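Side-chain contact in VirX1 (Cyanophage Syn10, PDB 6QGM), which iodinates diverse substrates, probably as a flavin-dependent halogenase of the tryptophan halogenase family: residues G195-S200 and N205-I210. Sequence-based numbering, arbitrary orientation.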
loop_
_atom_site.group_PDB
_atom_site.type_symbol
_atom_site.label_atom_id
_atom_site.label_comp_id
_atom_site.label_asym_id
_atom_site.label_seq_id
_atom_site.Cartn_x
_atom_site.Cartn_y
_atom_site.Cartn_z
ATOM N N GLY B 195 -38.164 -17.532 -19.341
ATOM C CA GLY B 195 -37.896 -18.199 -18.053
ATOM C C GLY B 195 -36.611 -19.012 -18.071
ATOM O O GLY B 195 -35.809 -18.885 -19.036
ATOM N N TYR B 196 -36.426 -19.842 -17.040
ATOM C CA TYR B 196 -35.196 -20.649 -16.815
ATOM C C TYR B 196 -35.507 -21.828 -15.901
ATOM O O TYR B 196 -36.503 -21.800 -15.235
ATOM C CB TYR B 196 -34.118 -19.799 -16.144
ATOM C CG TYR B 196 -34.465 -19.402 -14.734
ATOM C CD1 TYR B 196 -35.153 -18.229 -14.486
ATOM C CD2 TYR B 196 -34.100 -20.175 -13.649
ATOM C CE1 TYR B 196 -35.474 -17.821 -13.202
ATOM C CE2 TYR B 196 -34.459 -19.803 -12.360
ATOM C CZ TYR B 196 -35.113 -18.608 -12.133
ATOM O OH TYR B 196 -35.439 -18.208 -10.879
ATOM N N GLN B 197 -34.616 -22.811 -15.857
ATOM C CA GLN B 197 -34.661 -23.999 -14.957
ATOM C C GLN B 197 -33.259 -24.130 -14.346
ATOM O O GLN B 197 -32.304 -24.283 -15.109
ATOM C CB GLN B 197 -35.045 -25.214 -15.805
ATOM C CG GLN B 197 -34.850 -26.567 -15.126
ATOM C CD GLN B 197 -35.718 -26.733 -13.917
ATOM O OE1 GLN B 197 -36.843 -26.256 -13.896
ATOM N NE2 GLN B 197 -35.203 -27.429 -12.914
ATOM N N LYS B 198 -33.176 -24.119 -13.023
ATOM C CA LYS B 198 -31.888 -24.332 -12.309
ATOM C C LYS B 198 -31.587 -25.827 -12.337
ATOM O O LYS B 198 -32.470 -26.600 -12.721
ATOM C CB LYS B 198 -31.955 -23.750 -10.896
ATOM C CG LYS B 198 -32.362 -22.290 -10.849
ATOM C CD LYS B 198 -31.460 -21.342 -10.072
ATOM C CE LYS B 198 -31.112 -20.077 -10.835
ATOM N NZ LYS B 198 -30.984 -18.928 -9.920
ATOM N N GLU B 199 -30.370 -26.214 -11.970
ATOM C CA GLU B 199 -29.904 -27.613 -12.058
ATOM C C GLU B 199 -30.586 -28.437 -10.959
ATOM O O GLU B 199 -31.004 -29.572 -11.249
ATOM C CB GLU B 199 -28.385 -27.686 -11.923
ATOM C CG GLU B 199 -27.602 -27.653 -13.225
ATOM C CD GLU B 199 -27.818 -28.826 -14.178
ATOM O OE1 GLU B 199 -28.169 -29.929 -13.722
ATOM O OE2 GLU B 199 -27.668 -28.625 -15.369
ATOM N N SER B 200 -30.707 -27.875 -9.756
ATOM C CA SER B 200 -31.431 -28.472 -8.607
ATOM C C SER B 200 -31.766 -27.387 -7.583
ATOM O O SER B 200 -31.260 -26.266 -7.666
ATOM C CB SER B 200 -30.620 -29.591 -8.003
ATOM O OG SER B 200 -29.410 -29.102 -7.432
ATOM N N ASN B 205 -26.928 -23.218 -10.940
ATOM C CA ASN B 205 -26.556 -23.071 -12.374
ATOM C C ASN B 205 -27.824 -23.225 -13.224
ATOM O O ASN B 205 -28.658 -24.069 -12.885
ATOM C CB ASN B 205 -25.505 -24.083 -12.826
ATOM C CG ASN B 205 -24.148 -23.808 -12.219
ATOM O OD1 ASN B 205 -23.540 -22.790 -12.526
ATOM N ND2 ASN B 205 -23.674 -24.679 -11.328
ATOM N N PHE B 206 -27.977 -22.425 -14.274
ATOM C CA PHE B 206 -29.012 -22.643 -15.313
ATOM C C PHE B 206 -28.751 -24.017 -15.913
ATOM O O PHE B 206 -27.629 -24.272 -16.321
ATOM C CB PHE B 206 -28.954 -21.595 -16.425
ATOM C CG PHE B 206 -29.237 -20.173 -16.017
ATOM C CD1 PHE B 206 -30.267 -19.871 -15.138
ATOM C CD2 PHE B 206 -28.493 -19.132 -16.547
ATOM C CE1 PHE B 206 -30.527 -18.562 -14.780
ATOM C CE2 PHE B 206 -28.744 -17.822 -16.179
ATOM C CZ PHE B 206 -29.772 -17.537 -15.309
ATOM N N LYS B 207 -29.744 -24.894 -15.904
ATOM C CA LYS B 207 -29.715 -26.171 -16.658
ATOM C C LYS B 207 -30.036 -25.847 -18.117
ATOM O O LYS B 207 -29.446 -26.461 -19.021
ATOM C CB LYS B 207 -30.688 -27.166 -16.024
ATOM C CG LYS B 207 -30.733 -28.541 -16.675
ATOM C CD LYS B 207 -32.095 -29.236 -16.584
ATOM C CE LYS B 207 -32.406 -29.908 -15.265
ATOM N NZ LYS B 207 -32.351 -31.381 -15.410
ATOM N N TYR B 208 -30.955 -24.908 -18.319
ATOM C CA TYR B 208 -31.291 -24.284 -19.624
ATOM C C TYR B 208 -32.073 -22.995 -19.357
ATOM O O TYR B 208 -32.500 -22.779 -18.211
ATOM C CB TYR B 208 -32.077 -25.249 -20.512
ATOM C CG TYR B 208 -33.334 -25.804 -19.901
ATOM C CD1 TYR B 208 -33.299 -26.957 -19.140
ATOM C CD2 TYR B 208 -34.563 -25.217 -20.127
ATOM C CE1 TYR B 208 -34.457 -27.532 -18.636
ATOM C CE2 TYR B 208 -35.730 -25.778 -19.634
ATOM C CZ TYR B 208 -35.676 -26.916 -18.852
ATOM O OH TYR B 208 -36.836 -27.431 -18.347
ATOM N N ILE B 209 -32.231 -22.149 -20.374
ATOM C CA ILE B 209 -33.180 -20.994 -20.333
ATOM C C ILE B 209 -34.312 -21.306 -21.316
ATOM O O ILE B 209 -34.078 -22.137 -22.232
ATOM C CB ILE B 209 -32.477 -19.652 -20.637
ATOM C CG1 ILE B 209 -31.771 -19.674 -21.995
ATOM C CG2 ILE B 209 -31.534 -19.275 -19.505
ATOM C CD1 ILE B 209 -31.280 -18.330 -22.453
ATOM N N ILE B 210 -35.477 -20.685 -21.115
ATOM C CA ILE B 210 -36.694 -20.941 -21.932
ATOM C C ILE B 210 -36.895 -19.776 -22.905
ATOM O O ILE B 210 -36.809 -18.596 -22.465
ATOM C CB ILE B 210 -37.946 -21.167 -21.062
ATOM C CG1 ILE B 210 -37.649 -21.968 -19.804
ATOM C CG2 ILE B 210 -39.040 -21.823 -21.893
ATOM C CD1 ILE B 210 -37.050 -23.277 -20.092
#
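Gln197 lays its CB over one face of the Tyr208 ring, a CH-pi contact with CB 3.8 Å from the ring centroid and 21° off the normal. The CB sits toward the ring's rim, nearest CZ, and CG follows it toward CE1 and CZ. With Tyr208 CG held between its own backbone N and carbonyl carbon (chi1 56°), the ring leans toward the neighbouring strand, against Gln197, its partner in a hydrogen-bonded pair. On the other face of the sheet, Tyr196 meets Phe206 through CB and the near part of its ring: Tyr196 CB lies 4.0 Å from Phe206 CD1, and the two ring planes are inclined at 55°, an oblique pairing. Ile209 CG2 lies over one face of the Phe206 ring.

Between these two layers runs an antiparallel beta hairpin, 187-198 with 206-211, near one end of the mixed sheet that carries the Rossmann-like strands expected of this halogenase family; strand 215-217 flanks 206-211 on the outside. Ile210 N donates to Gly195 O at 2.8 Å, from above the carbonyl plane, and Gln197 N to Tyr208 O at 3.2 Å. A classic beta bulge then interrupts the ladder: Lys207 and Tyr208 both face Gln197, and Lys207 N reaches Gln197 O at 2.7 Å, in the carbonyl plane. Past it, Glu199 N makes a weak bond to Asn205 O, and the Glu199 carboxylate crosses the Lys207 stem, Glu199 OE2 being 3.3 Å from Lys207 CG; the charged ends stay apart, with 4.7 Å between Glu199 OE1 and Lys207 NZ.

Farther out, helix 231-236 packs on Phe206 through Leu232 and Phe236, and Tyr222 meets the Phe206 ring edge-to-face. Lys198 NZ is bonded to Phe236 O, while Asn205 ND2 turns to Asn203 OD1 within the connecting loop.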